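OXA-46 oxacillinase (Pseudomonas aeruginosa, PDB 3IF6) probably hydrolyses the amide bond of beta-lactam antibiotics as a class D serine beta-lactamase, turning them into substituted beta-amino acids. Local coordinates at residues B[65-70]-B[168-173]; B[72-77]-B[157-162]; B[85-90]-B[129-134]; B[211-216]-B[240-245]. All blocks are in the same frame, centred on the assembly; numbering follows the deposited sequence.

Contact 1. Residues B[65-70]-B[168-173]. With EDO (1,2-ethanediol), chain L.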
loop_
_atom_site.group_PDB
_atom_site.type_symbol
_atom_site.label_atom_id
_atom_site.label_comp_id
_atom_site.label_asym_id
_atom_site.label_seq_id
_atom_site.Cartn_x
_atom_site.Cartn_y
_atom_site.Cartn_z
ATOM N N ALA B 65 20.321 -15.731 -14.031
ATOM C CA ALA B 65 21.563 -15.435 -13.349
ATOM C C ALA B 65 22.385 -14.301 -13.913
ATOM O O ALA B 65 23.308 -13.870 -13.288
ATOM C CB ALA B 65 22.399 -16.643 -13.269
ATOM N N LYS B 66 22.072 -13.827 -15.104
ATOM C CA LYS B 66 22.858 -12.728 -15.676
ATOM C C LYS B 66 22.422 -11.314 -15.211
ATOM O O LYS B 66 21.241 -11.020 -15.050
ATOM C CB LYS B 66 22.987 -12.777 -17.211
ATOM C CG LYS B 66 23.962 -11.646 -17.666
ATOM C CD LYS B 66 24.333 -11.588 -19.123
ATOM C CE LYS B 66 23.129 -11.480 -20.007
ATOM N NZ LYS B 66 23.589 -10.949 -21.326
ATOM N N ARG B 67 23.413 -10.456 -15.047
ATOM C CA ARG B 67 23.236 -9.122 -14.550
ATOM C C ARG B 67 22.965 -8.086 -15.642
ATOM O O ARG B 67 23.717 -7.948 -16.615
ATOM C CB ARG B 67 24.467 -8.703 -13.752
ATOM C CG ARG B 67 24.624 -9.446 -12.446
ATOM C CD ARG B 67 25.533 -8.647 -11.546
ATOM N NE ARG B 67 25.783 -9.352 -10.313
ATOM C CZ ARG B 67 26.992 -9.691 -9.856
ATOM N NH1 ARG B 67 28.108 -9.385 -10.527
ATOM N NH2 ARG B 67 27.087 -10.334 -8.699
ATOM N N TYR B 68 21.866 -7.362 -15.431
ATOM C CA TYR B 68 21.434 -6.233 -16.245
ATOM C C TYR B 68 21.393 -4.939 -15.399
ATOM O O TYR B 68 21.242 -4.966 -14.152
ATOM C CB TYR B 68 20.053 -6.545 -16.791
ATOM C CG TYR B 68 20.020 -7.747 -17.681
ATOM C CD1 TYR B 68 20.353 -7.636 -19.026
ATOM C CD2 TYR B 68 19.689 -8.999 -17.184
ATOM C CE1 TYR B 68 20.357 -8.745 -19.872
ATOM C CE2 TYR B 68 19.689 -10.131 -18.020
ATOM C CZ TYR B 68 20.031 -9.982 -19.369
ATOM O OH TYR B 68 20.018 -11.057 -20.234
ATOM N N SER B 69 21.548 -3.809 -16.071
ATOM C CA SER B 69 21.287 -2.535 -15.438
ATOM C C SER B 69 19.842 -2.509 -14.912
ATOM O O SER B 69 18.926 -2.840 -15.657
ATOM C CB SER B 69 21.498 -1.433 -16.443
ATOM O OG SER B 69 21.320 -0.197 -15.800
ATOM N N PRO B 70 19.633 -2.155 -13.654
ATOM C CA PRO B 70 18.303 -2.104 -13.052
ATOM C C PRO B 70 17.358 -1.069 -13.650
ATOM O O PRO B 70 16.185 -1.262 -13.753
ATOM C CB PRO B 70 18.605 -1.825 -11.589
ATOM C CG PRO B 70 19.776 -1.223 -11.581
ATOM C CD PRO B 70 20.622 -1.807 -12.643
ATOM N N ALA B 168 18.128 -11.189 -12.213
ATOM C CA ALA B 168 16.762 -11.533 -11.854
ATOM C C ALA B 168 16.730 -12.224 -10.504
ATOM O O ALA B 168 16.037 -11.753 -9.617
ATOM C CB ALA B 168 16.070 -12.342 -12.937
ATOM N N HIS B 169 17.515 -13.287 -10.311
ATOM C CA HIS B 169 17.576 -13.962 -8.998
ATOM C C HIS B 169 17.947 -13.003 -7.884
ATOM O O HIS B 169 17.488 -13.141 -6.766
ATOM C CB HIS B 169 18.568 -15.156 -8.974
ATOM C CG HIS B 169 17.932 -16.463 -9.305
ATOM N ND1 HIS B 169 18.310 -17.219 -10.390
ATOM C CD2 HIS B 169 16.905 -17.125 -8.727
ATOM C CE1 HIS B 169 17.537 -18.289 -10.472
ATOM N NE2 HIS B 169 16.678 -18.258 -9.470
ATOM N N GLU B 170 18.839 -12.076 -8.192
ATOM C CA GLU B 170 19.288 -11.099 -7.236
ATOM C C GLU B 170 18.178 -10.087 -6.885
ATOM O O GLU B 170 18.107 -9.631 -5.736
ATOM C CB GLU B 170 20.529 -10.399 -7.764
ATOM C CG GLU B 170 21.764 -11.298 -7.842
ATOM C CD GLU B 170 23.051 -10.517 -8.050
ATOM O OE1 GLU B 170 23.134 -9.709 -9.003
ATOM O OE2 GLU B 170 23.994 -10.726 -7.261
ATOM N N GLN B 171 17.301 -9.781 -7.860
ATOM C CA GLN B 171 16.128 -8.914 -7.638
ATOM C C GLN B 171 15.260 -9.591 -6.609
ATOM O O GLN B 171 14.743 -8.939 -5.703
ATOM C CB GLN B 171 15.316 -8.649 -8.920
ATOM C CG GLN B 171 16.022 -7.794 -9.986
ATOM C CD GLN B 171 15.872 -6.267 -9.817
ATOM O OE1 GLN B 171 15.761 -5.749 -8.703
ATOM N NE2 GLN B 171 15.907 -5.546 -10.934
ATOM N N ILE B 172 15.141 -10.905 -6.723
ATOM C CA ILE B 172 14.299 -11.673 -5.801
ATOM C C ILE B 172 14.792 -11.631 -4.346
ATOM O O ILE B 172 13.999 -11.415 -3.433
ATOM C CB ILE B 172 14.119 -13.124 -6.269
ATOM C CG1 ILE B 172 13.500 -13.147 -7.680
ATOM C CG2 ILE B 172 13.302 -13.938 -5.209
ATOM C CD1 ILE B 172 12.004 -13.092 -7.726
ATOM N N LEU B 173 16.096 -11.845 -4.167
ATOM C CA LEU B 173 16.775 -11.756 -2.880
ATOM C C LEU B 173 16.526 -10.403 -2.217
ATOM O O LEU B 173 16.021 -10.367 -1.098
ATOM C CB LEU B 173 18.302 -11.971 -3.020
ATOM C CG LEU B 173 18.906 -13.268 -3.582
ATOM C CD1 LEU B 173 20.428 -13.149 -3.652
ATOM C CD2 LEU B 173 18.493 -14.508 -2.796
HETATM C C1 EDO L . 25.313 -12.749 -11.212
HETATM O O1 EDO L . 24.720 -13.381 -10.075
HETATM C C2 EDO L . 26.518 -13.542 -11.721
HETATM O O2 EDO L . 26.338 -13.881 -13.109
#
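Arg67 and Glu170 form a salt bridge joining the short strand 67-68 to the first turn of helix 168-179. The weakly bonded strand pairs antiparallel with 166-167, helix 168-179 starts at the next residue, and the bridge adds a side-chain link to the backbone bond between Tyr68 and Ile166. The close part is this ion pair. Arg67 NE lies 3.0 Å from Glu170 OE1 with an N-H...O angle of 163°; the oxygen sits almost in the guanidinium plane and is met on its syn side, but well out of the carboxylate plane. A second, weak bond runs from Arg67 NH2 to Glu170 OE2 at 3.4 Å. Guanidinium and carboxylate planes are only 25° apart, and the result is a two-pronged but unequal grip. Glu170 keeps CG beside its backbone N (chi1 -68°) and runs extended beyond it, which carries the carboxylate out to the arginine. Ala168 and His169 set the helix start on Val45 of strand 42-48. The outer side is looser: Ala65 N comes no nearer to His169 ND1 than 4.4 Å, with the backbone of Lys66 passing Ala168 at a similar range. A 1,2-ethanediol, probably from the crystallisation liquor, occupies this side. Its C1 lies over one face of the guanidinium, toward the rim, 3.5 Å from Arg67 NE, while its O2 donates a 3.0 Å hydrogen bond to Ala65 O.

Contact 2. Residues B[72-77]-B[157-162]; sequences STFKIP and DYWIDG
Phe74, Tyr158 and Trp159 form an aromatic cluster between the Ser-Thr-Phe-Lys motif of class D beta-lactamases and the loop that precedes strand 166-167. Two ring pairs make up the aromatic part. Tyr158 presents an edge to the face of Phe74 in an offset edge-to-face arrangement, with centroids 5.1 Å apart and planes at 76°. Phe74 and the five-membered ring of Trp159 are instead almost exactly parallel, at 1°, but slid so far apart that they barely overlap. Apolar contacts do the closer work: Tyr158 CE1 reaches Phe74 CZ at 3.3 Å, and Trp159 CB lies 3.4 Å from Phe74 CD2. Phe74 has CG anti to the backbone N (chi1 -170°), which directs its ring at both partners, and Leu141, Leu164 and Tyr146 add further surroundings. No hydrogen bond crosses between the segments. The phenol oxygen Tyr158 OH lies near the plane of the Phe74 ring, 3.2 Å from Phe74 CZ, and is buried with no polar partner in the model. Polar bonds flank the cluster: Ser72 OG, predicted to form the acyl-enzyme, and Lys75 NZ each bind a tartrate, probably from the crystallisation liquor. The chemistry implies that between these side chains the contact is made by shape and ring packing, while a backbone bond between Trp159 and Ala71 ties the loop down next to Ser72.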
loop_
_atom_site.group_PDB
_atom_site.type_symbol
_atom_site.label_atom_id
_atom_site.label_comp_id
_atom_site.label_asym_id
_atom_site.label_seq_id
_atom_site.Cartn_x
_atom_site.Cartn_y
_atom_site.Cartn_z
ATOM N N SER B 72 14.994 1.883 -13.737
ATOM C CA SER B 72 14.049 2.410 -12.775
ATOM C C SER B 72 13.661 1.463 -11.679
ATOM O O SER B 72 13.022 1.859 -10.775
ATOM C CB SER B 72 12.860 3.089 -13.427
ATOM O OG SER B 72 13.214 4.362 -13.909
ATOM N N THR B 73 14.034 0.204 -11.785
ATOM C CA THR B 73 13.872 -0.741 -10.653
ATOM C C THR B 73 14.784 -0.369 -9.460
ATOM O O THR B 73 14.562 -0.817 -8.339
ATOM C CB THR B 73 14.016 -2.276 -11.059
ATOM O OG1 THR B 73 15.377 -2.614 -11.345
ATOM C CG2 THR B 73 13.134 -2.641 -12.233
ATOM N N PHE B 74 15.803 0.454 -9.706
ATOM C CA PHE B 74 16.717 0.967 -8.668
ATOM C C PHE B 74 16.085 2.089 -7.815
ATOM O O PHE B 74 16.706 2.561 -6.850
ATOM C CB PHE B 74 18.030 1.463 -9.293
ATOM C CG PHE B 74 19.122 1.772 -8.272
ATOM C CD1 PHE B 74 19.831 0.742 -7.652
ATOM C CD2 PHE B 74 19.432 3.086 -7.929
ATOM C CE1 PHE B 74 20.822 1.017 -6.690
ATOM C CE2 PHE B 74 20.416 3.379 -6.963
ATOM C CZ PHE B 74 21.109 2.347 -6.346
ATOM N N LYS B 75 14.863 2.515 -8.173
ATOM C CA LYS B 75 14.110 3.537 -7.396
ATOM C C LYS B 75 13.724 2.953 -6.051
ATOM O O LYS B 75 13.637 3.677 -5.054
ATOM C CB LYS B 75 12.865 4.034 -8.134
ATOM C CG LYS B 75 13.131 5.007 -9.290
ATOM C CD LYS B 75 11.808 5.348 -9.984
ATOM C CE LYS B 75 11.935 6.535 -10.916
ATOM N NZ LYS B 75 10.637 6.800 -11.594
ATOM N N ILE B 76 13.537 1.636 -6.002
ATOM C CA ILE B 76 13.335 0.943 -4.692
ATOM C C ILE B 76 14.514 1.115 -3.686
ATOM O O ILE B 76 14.352 1.778 -2.655
ATOM C CB ILE B 76 12.938 -0.534 -4.897
ATOM C CG1 ILE B 76 11.725 -0.587 -5.838
ATOM C CG2 ILE B 76 12.654 -1.200 -3.560
ATOM C CD1 ILE B 76 11.427 -1.935 -6.433
ATOM N N PRO B 77 15.703 0.531 -3.972
ATOM C CA PRO B 77 16.812 0.835 -3.030
ATOM C C PRO B 77 17.148 2.342 -2.955
ATOM O O PRO B 77 17.440 2.872 -1.855
ATOM C CB PRO B 77 18.006 0.055 -3.611
ATOM C CG PRO B 77 17.627 -0.269 -5.069
ATOM C CD PRO B 77 16.121 -0.386 -5.067
ATOM N N ASP B 157 24.639 8.634 -13.511
ATOM C CA ASP B 157 23.427 7.861 -13.190
ATOM C C ASP B 157 23.757 6.356 -13.201
ATOM O O ASP B 157 23.455 5.623 -14.174
ATOM C CB ASP B 157 22.282 8.186 -14.166
ATOM C CG ASP B 157 21.716 9.623 -13.998
ATOM O OD1 ASP B 157 20.607 9.902 -14.532
ATOM O OD2 ASP B 157 22.369 10.487 -13.365
ATOM N N TYR B 158 24.371 5.888 -12.116
ATOM C CA TYR B 158 24.987 4.554 -12.119
ATOM C C TYR B 158 24.008 3.368 -12.269
ATOM O O TYR B 158 24.410 2.259 -12.629
ATOM C CB TYR B 158 25.867 4.370 -10.897
ATOM C CG TYR B 158 25.138 4.473 -9.579
ATOM C CD1 TYR B 158 24.573 3.352 -8.989
ATOM C CD2 TYR B 158 25.046 5.701 -8.898
ATOM C CE1 TYR B 158 23.921 3.441 -7.773
ATOM C CE2 TYR B 158 24.369 5.806 -7.683
ATOM C CZ TYR B 158 23.828 4.666 -7.128
ATOM O OH TYR B 158 23.182 4.746 -5.928
ATOM N N TRP B 159 22.727 3.633 -12.009
ATOM C CA TRP B 159 21.689 2.644 -12.038
ATOM C C TRP B 159 21.133 2.386 -13.463
ATOM O O TRP B 159 20.406 1.426 -13.669
ATOM C CB TRP B 159 20.581 3.124 -11.106
ATOM C CG TRP B 159 20.095 4.539 -11.437
ATOM C CD1 TRP B 159 19.124 4.864 -12.334
ATOM C CD2 TRP B 159 20.570 5.788 -10.892
ATOM N NE1 TRP B 159 18.969 6.223 -12.393
ATOM C CE2 TRP B 159 19.835 6.818 -11.517
ATOM C CE3 TRP B 159 21.536 6.133 -9.939
ATOM C CZ2 TRP B 159 20.041 8.187 -11.221
ATOM C CZ3 TRP B 159 21.747 7.479 -9.651
ATOM C CH2 TRP B 159 20.992 8.487 -10.275
ATOM N N ILE B 160 21.473 3.231 -14.434
ATOM C CA ILE B 160 21.061 3.045 -15.833
ATOM C C ILE B 160 22.227 3.145 -16.879
ATOM O O ILE B 160 22.082 2.706 -18.039
ATOM C CB ILE B 160 19.886 4.035 -16.221
ATOM C CG1 ILE B 160 19.108 3.532 -17.462
ATOM C CG2 ILE B 160 20.397 5.478 -16.389
ATOM C CD1 ILE B 160 17.709 4.117 -17.604
ATOM N N ASP B 161 23.358 3.725 -16.482
ATOM C CA ASP B 161 24.471 3.985 -17.432
ATOM C C ASP B 161 25.419 2.786 -17.649
ATOM O O ASP B 161 26.356 2.868 -18.446
ATOM C CB ASP B 161 25.278 5.250 -17.025
ATOM C CG ASP B 161 26.164 5.032 -15.785
ATOM O OD1 ASP B 161 26.211 3.923 -15.234
ATOM O OD2 ASP B 161 26.818 5.974 -15.331
ATOM N N GLY B 162 25.185 1.698 -16.911
ATOM C CA GLY B 162 25.922 0.460 -17.070
ATOM C C GLY B 162 26.778 0.143 -15.865
ATOM O O GLY B 162 27.149 -1.015 -15.639
#

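Contact 3. Residues B[85-90]-B[129-134]; sequences ADAVRD and AKDIGE
The Schellman motif that ends helix 75-84 brings Ala85 and Ala87 against Asp131 and Ile132 of helix 122-144. Asp86 is the first residue to leave helical geometry, and its positive phi of 47° reverses the chain at the helix end; the alanines before and after it both direct their methyl groups at the neighbouring helix. The evidence for close backbone approach is a CA-CA separation of 5.8 Å for Ala87 and Asp131, with Ala85 and Ile132 nearly as near. Such an approach suits side chains that end at CB. Ala85 CB touches Ile132 CG1 at 3.9 Å, alongside the ethyl branch and not the CG2 methyl. Ile132 holds CG1 beside its backbone N (chi1 -65°), which puts this branch next to the turn, and the same side chain continues onto His78, Phe81 and Tyr140. Ala87 CB lies 3.8 Å from Asp131 CB, so the aspartate packs through its methylene and keeps the carboxylate for polar company. Beyond the contact, Val88 packs on Ala82, Leu83 and Phe128, tying the departing loop to both helices. The contact is thus partly buried, its apolar portion inward and Asp131 at the exposed margin. No direct hydrogen bond spans the segments; one water does so instead, donating to Ala87 O at 2.7 Å and to Asp131 OD2 at 2.8 Å.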
loop_
_atom_site.group_PDB
_atom_site.type_symbol
_atom_site.label_atom_id
_atom_site.label_comp_id
_atom_site.label_asym_id
_atom_site.label_seq_id
_atom_site.Cartn_x
_atom_site.Cartn_y
_atom_site.Cartn_z
ATOM N N ALA B 85 19.606 8.981 4.120
ATOM C CA ALA B 85 20.550 10.099 4.040
ATOM C C ALA B 85 19.889 11.448 4.225
ATOM O O ALA B 85 20.526 12.492 4.069
ATOM C CB ALA B 85 21.251 10.072 2.712
ATOM N N ASP B 86 18.595 11.424 4.542
ATOM C CA ASP B 86 17.754 12.637 4.620
ATOM C C ASP B 86 17.936 13.566 3.404
ATOM O O ASP B 86 17.928 14.806 3.519
ATOM C CB ASP B 86 17.938 13.382 5.959
ATOM C CG ASP B 86 16.816 14.384 6.218
ATOM O OD1 ASP B 86 17.118 15.605 6.304
ATOM O OD2 ASP B 86 15.623 13.947 6.277
ATOM N N ALA B 87 18.124 12.943 2.244
ATOM C CA ALA B 87 17.999 13.624 0.966
ATOM C C ALA B 87 16.496 13.852 0.641
ATOM O O ALA B 87 16.155 14.704 -0.167
ATOM C CB ALA B 87 18.698 12.799 -0.144
ATOM N N VAL B 88 15.626 13.050 1.256
ATOM C CA VAL B 88 14.184 13.306 1.334
ATOM C C VAL B 88 13.718 13.022 2.773
ATOM O O VAL B 88 14.259 12.161 3.477
ATOM C CB VAL B 88 13.354 12.522 0.252
ATOM C CG1 VAL B 88 13.533 10.995 0.366
ATOM C CG2 VAL B 88 11.874 12.938 0.239
ATOM N N ARG B 89 12.721 13.787 3.209
ATOM C CA ARG B 89 12.268 13.760 4.588
ATOM C C ARG B 89 11.141 12.722 4.802
ATOM O O ARG B 89 11.182 11.904 5.728
ATOM C CB ARG B 89 11.817 15.178 4.924
ATOM C CG ARG B 89 11.177 15.415 6.262
ATOM C CD ARG B 89 11.126 16.947 6.472
ATOM N NE ARG B 89 10.731 17.717 5.272
ATOM C CZ ARG B 89 11.530 18.547 4.592
ATOM N NH1 ARG B 89 12.790 18.721 4.951
ATOM N NH2 ARG B 89 11.067 19.195 3.531
ATOM N N ASP B 90 10.148 12.764 3.930
ATOM C CA ASP B 90 9.046 11.829 3.986
ATOM C C ASP B 90 8.252 11.944 2.691
ATOM O O ASP B 90 8.692 12.606 1.746
ATOM C CB ASP B 90 8.149 12.074 5.221
ATOM C CG ASP B 90 7.613 13.528 5.314
ATOM O OD1 ASP B 90 7.368 13.971 6.449
ATOM O OD2 ASP B 90 7.428 14.225 4.287
ATOM N N ALA B 129 20.860 11.448 -5.685
ATOM C CA ALA B 129 22.197 10.937 -5.940
ATOM C C ALA B 129 23.260 11.961 -5.552
ATOM O O ALA B 129 24.236 11.616 -4.888
ATOM C CB ALA B 129 22.339 10.537 -7.402
ATOM N N LYS B 130 23.048 13.212 -5.966
ATOM C CA LYS B 130 23.849 14.369 -5.561
ATOM C C LYS B 130 24.053 14.414 -4.017
ATOM O O LYS B 130 25.194 14.323 -3.527
ATOM C CB LYS B 130 23.151 15.645 -6.070
ATOM C CG LYS B 130 24.012 16.662 -6.826
ATOM C CD LYS B 130 24.500 16.132 -8.207
ATOM C CE LYS B 130 23.412 16.085 -9.337
ATOM N NZ LYS B 130 23.082 14.682 -9.781
ATOM N N ASP B 131 22.953 14.509 -3.267
ATOM C CA ASP B 131 22.988 14.695 -1.815
ATOM C C ASP B 131 23.552 13.504 -1.054
ATOM O O ASP B 131 24.281 13.668 -0.060
ATOM C CB ASP B 131 21.593 15.036 -1.284
ATOM C CG ASP B 131 21.118 16.417 -1.717
ATOM O OD1 ASP B 131 21.925 17.216 -2.269
ATOM O OD2 ASP B 131 19.923 16.710 -1.502
ATOM N N ILE B 132 23.209 12.304 -1.507
ATOM C CA ILE B 132 23.787 11.079 -0.954
ATOM C C ILE B 132 25.311 11.056 -1.167
ATOM O O ILE B 132 26.061 10.662 -0.270
ATOM C CB ILE B 132 23.127 9.820 -1.560
ATOM C CG1 ILE B 132 21.646 9.750 -1.153
ATOM C CG2 ILE B 132 23.875 8.550 -1.141
ATOM C CD1 ILE B 132 20.814 8.798 -1.991
ATOM N N GLY B 133 25.756 11.485 -2.349
ATOM C CA GLY B 133 27.166 11.492 -2.701
ATOM C C GLY B 133 27.733 10.100 -2.926
ATOM O O GLY B 133 27.167 9.095 -2.461
ATOM N N GLU B 134 28.870 10.049 -3.619
ATOM C CA GLU B 134 29.539 8.789 -3.959
ATOM C C GLU B 134 29.790 7.864 -2.765
ATOM O O GLU B 134 29.425 6.691 -2.805
ATOM C CB GLU B 134 30.852 9.059 -4.713
ATOM C CG GLU B 134 31.681 7.798 -4.941
ATOM C CD GLU B 134 33.110 8.064 -5.442
ATOM O OE1 GLU B 134 33.976 7.167 -5.272
ATOM O OE2 GLU B 134 33.353 9.155 -6.016
HETATM O O HOH W 1 17.294 16.098 -2.112
#

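Contact 4. Residues B[211-216]-B[240-245]; sequences TGWEGR and PNRTDD
Trp213 offers its indole edge to Arg242, whose CG lies in the ring plane, while Gly215 N sits over one indole face near the rim. The six-membered end of the ring does the touching: Trp213 CZ2 is 3.6 Å from Arg242 CB, and Trp213 CH2 is equally close to Thr243 CG2, both met obliquely. A chi1 of -176° swings the Trp213 ring away from its own backbone N and across to the loop. The Arg242 guanidinium is turned 60° from the indole, so the pair is no stack; its NH1 stays 3.7 Å from Gly215 O without a hydrogen bond. The Arg216 guanidinium has Glu214 CD over one face, and its NH2 lies 2.8 Å from Glu214 OE2, a charge pairing in which no N-H points at the oxygen. Glu214 OE1 in turn takes a 2.7 Å bond from Arg216 N, closing the turn on itself. In the facing loop, Asn241 ND2 donates to Asp245 OD1 at 3.1 Å, and the same oxygen pairs with Lys248. Trp213 NE1 bonds to Thr239 OG1 and weakly to Gly215 O. A tartrate, probably from the crystallisation liquor, lies near the ring and is hydrogen-bonded to Thr211 OG1 of the Lys-Thr-Gly motif. In the fold, Trp213 ends strand 206-213 and also touches Leu246 and Arg249, bringing together the strand end, the loop leaving strand 229-238 and helix 247-259.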
loop_
_atom_site.group_PDB
_atom_site.type_symbol
_atom_site.label_atom_id
_atom_site.label_comp_id
_atom_site.label_asym_id
_atom_site.label_seq_id
_atom_site.Cartn_x
_atom_site.Cartn_y
_atom_site.Cartn_z
ATOM N N THR B 211 8.364 -1.218 -12.933
ATOM C CA THR B 211 8.767 -1.563 -14.277
ATOM C C THR B 211 10.147 -0.960 -14.501
ATOM O O THR B 211 10.550 -0.023 -13.800
ATOM C CB THR B 211 7.732 -1.087 -15.357
ATOM O OG1 THR B 211 7.495 0.316 -15.220
ATOM C CG2 THR B 211 6.398 -1.814 -15.232
ATOM N N GLY B 212 10.896 -1.519 -15.441
ATOM C CA GLY B 212 12.249 -1.016 -15.750
ATOM C C GLY B 212 12.442 -0.995 -17.254
ATOM O O GLY B 212 11.879 -1.825 -17.946
ATOM N N TRP B 213 13.193 -0.030 -17.773
ATOM C CA TRP B 213 13.505 -0.015 -19.217
ATOM C C TRP B 213 14.820 0.715 -19.442
ATOM O O TRP B 213 14.911 1.945 -19.232
ATOM C CB TRP B 213 12.390 0.588 -20.098
ATOM C CG TRP B 213 12.720 0.486 -21.588
ATOM C CD1 TRP B 213 13.205 -0.617 -22.233
ATOM C CD2 TRP B 213 12.578 1.513 -22.614
ATOM N NE1 TRP B 213 13.365 -0.354 -23.567
ATOM C CE2 TRP B 213 13.029 0.947 -23.831
ATOM C CE3 TRP B 213 12.150 2.858 -22.609
ATOM C CZ2 TRP B 213 13.053 1.667 -25.052
ATOM C CZ3 TRP B 213 12.162 3.582 -23.833
ATOM C CH2 TRP B 213 12.607 2.970 -25.033
ATOM N N GLU B 214 15.815 -0.074 -19.868
ATOM C CA GLU B 214 17.187 0.369 -20.084
ATOM C C GLU B 214 17.343 0.883 -21.521
ATOM O O GLU B 214 18.181 1.717 -21.786
ATOM C CB GLU B 214 18.149 -0.798 -19.757
ATOM C CG GLU B 214 19.663 -0.546 -19.931
ATOM C CD GLU B 214 20.184 -0.698 -21.382
ATOM O OE1 GLU B 214 19.483 -1.225 -22.303
ATOM O OE2 GLU B 214 21.334 -0.268 -21.592
ATOM N N GLY B 215 16.487 0.424 -22.431
ATOM C CA GLY B 215 16.675 0.654 -23.860
ATOM C C GLY B 215 16.728 -0.652 -24.623
ATOM O O GLY B 215 15.883 -0.899 -25.490
ATOM N N ARG B 216 17.724 -1.488 -24.323
ATOM C CA ARG B 216 17.854 -2.805 -25.013
ATOM C C ARG B 216 17.018 -3.874 -24.336
ATOM O O ARG B 216 16.675 -4.873 -24.952
ATOM C CB ARG B 216 19.313 -3.277 -25.112
ATOM C CG ARG B 216 20.222 -2.379 -25.956
ATOM C CD ARG B 216 21.743 -2.590 -25.666
ATOM N NE ARG B 216 22.062 -2.862 -24.250
ATOM C CZ ARG B 216 22.837 -2.089 -23.469
ATOM N NH1 ARG B 216 23.393 -0.968 -23.941
ATOM N NH2 ARG B 216 23.067 -2.432 -22.203
ATOM N N PRO B 240 13.690 -5.103 -28.683
ATOM C CA PRO B 240 14.193 -4.599 -29.934
ATOM C C PRO B 240 13.230 -3.586 -30.561
ATOM O O PRO B 240 13.675 -2.727 -31.332
ATOM C CB PRO B 240 14.322 -5.864 -30.779
ATOM C CG PRO B 240 13.176 -6.712 -30.318
ATOM C CD PRO B 240 13.220 -6.501 -28.827
ATOM N N ASN B 241 11.967 -3.646 -30.187
ATOM C CA ASN B 241 10.954 -2.723 -30.647
ATOM C C ASN B 241 10.771 -1.568 -29.689
ATOM O O ASN B 241 9.907 -0.741 -29.845
ATOM C CB ASN B 241 9.657 -3.424 -30.972
ATOM C CG ASN B 241 9.827 -4.476 -31.997
ATOM O OD1 ASN B 241 10.224 -4.209 -33.079
ATOM N ND2 ASN B 241 9.535 -5.680 -31.644
ATOM N N ARG B 242 11.619 -1.541 -28.689
ATOM C CA ARG B 242 11.715 -0.433 -27.806
ATOM C C ARG B 242 10.390 -0.183 -27.122
ATOM O O ARG B 242 9.895 -1.057 -26.483
ATOM C CB ARG B 242 12.318 0.781 -28.490
ATOM C CG ARG B 242 13.827 0.713 -28.813
ATOM C CD ARG B 242 14.192 1.973 -29.582
ATOM N NE ARG B 242 15.552 2.181 -30.086
ATOM C CZ ARG B 242 16.613 1.494 -29.734
ATOM N NH1 ARG B 242 16.519 0.494 -28.879
ATOM N NH2 ARG B 242 17.763 1.798 -30.258
ATOM N N THR B 243 9.844 1.016 -27.235
ATOM C CA THR B 243 8.622 1.373 -26.545
ATOM C C THR B 243 7.470 0.471 -26.906
ATOM O O THR B 243 6.629 0.251 -26.109
ATOM C CB THR B 243 8.231 2.863 -26.659
ATOM O OG1 THR B 243 7.886 3.195 -27.979
ATOM C CG2 THR B 243 9.315 3.685 -26.314
ATOM N N ASP B 244 7.454 -0.023 -28.125
ATOM C CA ASP B 244 6.453 -1.008 -28.577
ATOM C C ASP B 244 6.502 -2.379 -27.923
ATOM O O ASP B 244 5.484 -3.073 -27.907
ATOM C CB ASP B 244 6.527 -1.195 -30.086
ATOM C CG ASP B 244 6.192 0.051 -30.841
ATOM O OD1 ASP B 244 5.729 1.060 -30.279
ATOM O OD2 ASP B 244 6.388 0.008 -32.029
ATOM N N ASP B 245 7.658 -2.771 -27.383
ATOM C CA ASP B 245 7.755 -4.006 -26.627
ATOM C C ASP B 245 7.337 -3.907 -25.159
ATOM O O ASP B 245 7.197 -4.929 -24.476
ATOM C CB ASP B 245 9.166 -4.545 -26.678
ATOM C CG ASP B 245 9.446 -5.259 -27.941
ATOM O OD1 ASP B 245 8.522 -5.525 -28.700
ATOM O OD2 ASP B 245 10.601 -5.534 -28.214
#

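Contact 2 is the hub of the set. Its centre lies about 12 Å from that of contact 1 and about 15 Å from those of contacts 3 and 4, and it touches all three. Contacts 3 and 4 stand farthest apart, with centres about 29 Å from each other. Along the chain contact 3 falls within the span of contact 2, which falls within that of contact 1; contact 4 follows. Helix 75-84 connects contacts 2 and 3 in sequence, and helix 122-144 passes both, whereas contact 4 joins the end of a strand of the large mixed sheet to the loop before helix 247-259. The predicted nucleophile thus lies between a helical region and the sheet, where Ser72 CB packs against Thr211 O.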